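Local structure of pectate lyase (Pectobacterium carotovorum, 4U49) at residues Gly291-Tyr304 against Lys335-Leu347. The protein cleaves polygalacturonate by calcium-dependent elimination, probably in endo mode, and probably acts on highly methylated pectins as well. Numbering follows the deposited sequence.
Sequences GDVAEIRDLRIKGY and KNCKVSRSNVKPL
Val344 sets its CG1 over the middle of the Tyr304 ring, 3.6 Å from the ring centroid and 10° off the normal, which identifies a CH-pi contact on the face. With chi1 at -171° that methyl points away from the backbone N and at the ring, and Ile301 CD1 lies 4.2 Å from the same CG1. Around this pair the chains run parallel, joined by three hydrogen bonds: Leu299 N to Asn343 O, Lys345 N to Leu299 O at 3.0 Å, and Ile301 N to Lys345 O. A second parallel pairing joins Ala294 and Glu295 to Cys337 and Lys338, the register shifting by two residues between them. Asn343 spans that break: its ND2 donates to Arg297 O at 2.8 Å, the acceptor lying somewhat out of the amide plane, while its OD1 accepts Ser340 N on a lone pair, so both ends of the amide are held. At the start of the pairing Asn336 ND2 donates to Asp292 O at 2.7 Å, nearly straight at 168°. Within the type II turn Ile301-Tyr304, Gly303 N donates to Leu347 OXT at 2.7 Å. The pairing stacks strands 337-338 and 344-345 on strand 294-301 of the parallel beta-helix, whose other edge pairs with strands 267-271 and 274-277; the Cys337-Cys312 disulfide ties segment 335-347 to strand 312-315.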
# COMPACT_ATOMS: atom_id res chain seq x y z
N GLY A 291 15.73 -1.34 18.14
CA GLY A 291 15.19 0.00 18.15
C GLY A 291 14.10 0.29 17.12
O GLY A 291 13.70 1.44 16.96
N ASP A 292 13.64 -0.76 16.44
CA ASP A 292 12.56 -0.62 15.46
C ASP A 292 11.33 0.06 16.04
O ASP A 292 10.90 -0.28 17.14
CB ASP A 292 12.12 -1.99 14.93
CG ASP A 292 13.22 -2.75 14.25
OD1 ASP A 292 14.30 -2.17 14.00
OD2 ASP A 292 12.99 -3.93 13.96
N VAL A 293 10.76 0.99 15.29
CA VAL A 293 9.53 1.63 15.72
C VAL A 293 8.43 1.49 14.68
O VAL A 293 8.58 1.91 13.54
CB VAL A 293 9.74 3.13 16.02
CG1 VAL A 293 8.41 3.81 16.30
CG2 VAL A 293 10.69 3.32 17.20
N ALA A 294 7.32 0.87 15.09
CA ALA A 294 6.10 0.86 14.29
C ALA A 294 5.12 1.87 14.87
O ALA A 294 4.62 1.69 15.99
CB ALA A 294 5.49 -0.52 14.25
N GLU A 295 4.84 2.92 14.12
CA GLU A 295 3.87 3.92 14.54
C GLU A 295 2.62 3.79 13.67
O GLU A 295 2.70 3.89 12.44
CB GLU A 295 4.46 5.33 14.45
CG GLU A 295 3.49 6.42 14.89
CD GLU A 295 4.19 7.74 15.19
OE1 GLU A 295 5.37 7.89 14.82
OE2 GLU A 295 3.56 8.62 15.81
N ILE A 296 1.48 3.56 14.30
CA ILE A 296 0.24 3.30 13.58
C ILE A 296 -0.88 4.23 14.05
O ILE A 296 -1.21 4.26 15.23
CB ILE A 296 -0.21 1.84 13.74
CG1 ILE A 296 0.88 0.90 13.21
CG2 ILE A 296 -1.54 1.61 13.05
CD1 ILE A 296 0.74 -0.53 13.67
N ARG A 297 -1.45 4.99 13.11
CA ARG A 297 -2.40 6.05 13.47
C ARG A 297 -3.85 5.73 13.14
O ARG A 297 -4.74 5.93 13.97
CB ARG A 297 -2.02 7.36 12.78
CG ARG A 297 -0.59 7.83 12.99
CD ARG A 297 -0.49 9.32 12.72
NE ARG A 297 0.76 9.69 12.06
CZ ARG A 297 1.93 9.84 12.69
NH1 ARG A 297 2.01 9.64 14.00
NH2 ARG A 297 3.01 10.18 12.01
N ASP A 298 -4.10 5.26 11.92
CA ASP A 298 -5.46 5.09 11.44
C ASP A 298 -5.58 3.81 10.63
O ASP A 298 -5.59 3.82 9.40
CB ASP A 298 -5.88 6.32 10.62
CG ASP A 298 -7.27 6.18 10.01
OD1 ASP A 298 -8.07 5.34 10.48
OD2 ASP A 298 -7.56 6.93 9.05
N LEU A 299 -5.69 2.69 11.33
CA LEU A 299 -5.76 1.39 10.68
C LEU A 299 -7.17 0.81 10.75
O LEU A 299 -7.74 0.69 11.83
CB LEU A 299 -4.76 0.43 11.33
CG LEU A 299 -4.65 -0.98 10.74
CD1 LEU A 299 -4.25 -0.92 9.27
CD2 LEU A 299 -3.65 -1.80 11.54
N ARG A 300 -7.73 0.47 9.59
CA ARG A 300 -9.05 -0.13 9.52
C ARG A 300 -8.94 -1.57 9.04
O ARG A 300 -8.34 -1.83 8.00
CB ARG A 300 -9.97 0.67 8.59
CG ARG A 300 -9.89 2.18 8.74
CD ARG A 300 -10.40 2.86 7.48
NE ARG A 300 -10.32 4.32 7.52
CZ ARG A 300 -9.20 5.01 7.30
NH1 ARG A 300 -8.06 4.38 7.05
NH2 ARG A 300 -9.22 6.34 7.35
N ILE A 301 -9.52 -2.50 9.79
CA ILE A 301 -9.42 -3.91 9.44
C ILE A 301 -10.80 -4.58 9.45
O ILE A 301 -11.57 -4.39 10.39
CB ILE A 301 -8.48 -4.67 10.40
CG1 ILE A 301 -7.08 -4.04 10.39
CG2 ILE A 301 -8.39 -6.14 10.02
CD1 ILE A 301 -6.11 -4.70 11.35
N LYS A 302 -11.09 -5.34 8.40
CA LYS A 302 -12.37 -6.04 8.30
C LYS A 302 -12.56 -7.04 9.43
O LYS A 302 -11.73 -7.93 9.62
CB LYS A 302 -12.49 -6.75 6.95
CG LYS A 302 -13.77 -7.55 6.79
CD LYS A 302 -13.81 -8.27 5.45
CE LYS A 302 -15.10 -9.06 5.29
NZ LYS A 302 -15.11 -9.88 4.05
N GLY A 303 -13.65 -6.87 10.18
CA GLY A 303 -13.97 -7.75 11.29
C GLY A 303 -12.90 -7.78 12.37
O GLY A 303 -12.62 -8.84 12.94
N TYR A 304 -12.32 -6.63 12.66
CA TYR A 304 -11.20 -6.57 13.60
C TYR A 304 -11.61 -6.91 15.02
O TYR A 304 -12.60 -6.40 15.55
CB TYR A 304 -10.55 -5.19 13.59
CG TYR A 304 -9.50 -5.05 14.67
CD1 TYR A 304 -8.29 -5.72 14.58
CD2 TYR A 304 -9.74 -4.27 15.80
CE1 TYR A 304 -7.33 -5.61 15.57
CE2 TYR A 304 -8.78 -4.15 16.79
CZ TYR A 304 -7.58 -4.82 16.67
OH TYR A 304 -6.63 -4.71 17.66
N LYS A 335 7.75 1.66 23.46
CA LYS A 335 8.76 2.41 22.71
C LYS A 335 8.89 1.90 21.28
O LYS A 335 9.22 2.66 20.37
CB LYS A 335 10.12 2.36 23.43
CG LYS A 335 10.73 0.97 23.57
CD LYS A 335 12.05 1.02 24.31
CE LYS A 335 12.67 -0.36 24.46
NZ LYS A 335 13.07 -0.96 23.16
N ASN A 336 8.61 0.62 21.07
CA ASN A 336 8.71 0.02 19.74
C ASN A 336 7.36 -0.07 19.03
O ASN A 336 7.29 -0.05 17.80
CB ASN A 336 9.35 -1.37 19.82
CG ASN A 336 10.75 -1.33 20.41
OD1 ASN A 336 10.95 -1.60 21.59
ND2 ASN A 336 11.73 -0.99 19.58
N CYS A 337 6.29 -0.19 19.81
CA CYS A 337 4.96 -0.24 19.23
C CYS A 337 4.19 1.03 19.59
O CYS A 337 3.42 1.06 20.55
CB CYS A 337 4.20 -1.48 19.71
SG CYS A 337 4.86 -3.04 19.03
N LYS A 338 4.42 2.08 18.80
CA LYS A 338 3.72 3.34 19.00
C LYS A 338 2.34 3.28 18.36
O LYS A 338 2.07 3.93 17.35
CB LYS A 338 4.54 4.50 18.44
CG LYS A 338 5.85 4.73 19.17
CD LYS A 338 6.56 5.97 18.69
CE LYS A 338 7.87 6.18 19.45
NZ LYS A 338 8.60 7.39 18.98
N VAL A 339 1.48 2.48 18.97
CA VAL A 339 0.11 2.30 18.52
C VAL A 339 -0.80 2.10 19.73
O VAL A 339 -0.47 1.34 20.65
CB VAL A 339 -0.03 1.11 17.54
CG1 VAL A 339 0.52 -0.17 18.16
CG2 VAL A 339 -1.47 0.92 17.11
N SER A 340 -1.92 2.81 19.75
CA SER A 340 -2.91 2.63 20.81
C SER A 340 -4.09 1.85 20.27
O SER A 340 -4.31 1.81 19.06
CB SER A 340 -3.36 3.99 21.37
OG SER A 340 -2.24 4.76 21.78
N ARG A 341 -4.86 1.24 21.17
CA ARG A 341 -6.03 0.47 20.75
C ARG A 341 -7.03 1.32 19.98
O ARG A 341 -7.78 0.82 19.14
CB ARG A 341 -6.71 -0.17 21.97
CG ARG A 341 -5.96 -1.37 22.51
CD ARG A 341 -6.60 -1.91 23.78
NE ARG A 341 -5.97 -3.16 24.20
CZ ARG A 341 -4.85 -3.23 24.92
NH1 ARG A 341 -4.24 -2.11 25.30
NH2 ARG A 341 -4.35 -4.41 25.25
N SER A 342 -7.03 2.63 20.24
CA SER A 342 -7.92 3.55 19.56
C SER A 342 -7.49 3.82 18.12
O SER A 342 -8.27 4.35 17.32
CB SER A 342 -8.01 4.87 20.34
OG SER A 342 -6.74 5.49 20.44
N ASN A 343 -6.26 3.44 17.79
CA ASN A 343 -5.74 3.63 16.43
C ASN A 343 -6.19 2.54 15.47
O ASN A 343 -6.00 2.65 14.26
CB ASN A 343 -4.21 3.70 16.45
CG ASN A 343 -3.69 4.91 17.18
OD1 ASN A 343 -2.98 4.80 18.18
ND2 ASN A 343 -4.02 6.10 16.68
N VAL A 344 -6.79 1.48 16.01
CA VAL A 344 -7.23 0.36 15.19
C VAL A 344 -8.73 0.14 15.35
O VAL A 344 -9.22 -0.01 16.47
CB VAL A 344 -6.48 -0.94 15.54
CG1 VAL A 344 -6.79 -2.02 14.52
CG2 VAL A 344 -4.98 -0.68 15.60
N LYS A 345 -9.46 0.13 14.24
CA LYS A 345 -10.91 0.04 14.29
C LYS A 345 -11.44 -0.98 13.29
O LYS A 345 -10.86 -1.18 12.22
CB LYS A 345 -11.53 1.42 14.02
CG LYS A 345 -11.14 2.47 15.05
CD LYS A 345 -11.93 3.75 14.89
CE LYS A 345 -11.54 4.76 15.96
NZ LYS A 345 -11.70 4.21 17.33
N PRO A 346 -12.55 -1.65 13.64
CA PRO A 346 -13.12 -2.72 12.82
C PRO A 346 -13.72 -2.22 11.51
O PRO A 346 -13.71 -1.02 11.23
CB PRO A 346 -14.22 -3.31 13.71
CG PRO A 346 -13.89 -2.85 15.09
CD PRO A 346 -13.27 -1.50 14.92
N LEU A 347 -14.24 -3.15 10.73
CA LEU A 347 -14.84 -2.85 9.43
C LEU A 347 -15.70 -4.02 8.98
O LEU A 347 -16.54 -3.91 8.08
CB LEU A 347 -13.74 -2.55 8.40
CG LEU A 347 -14.18 -2.02 7.03
CD1 LEU A 347 -15.02 -0.77 7.19
CD2 LEU A 347 -12.96 -1.75 6.17
OXT LEU A 347 -15.58 -5.13 9.52
O HOH W 1 -0.00 5.97 17.21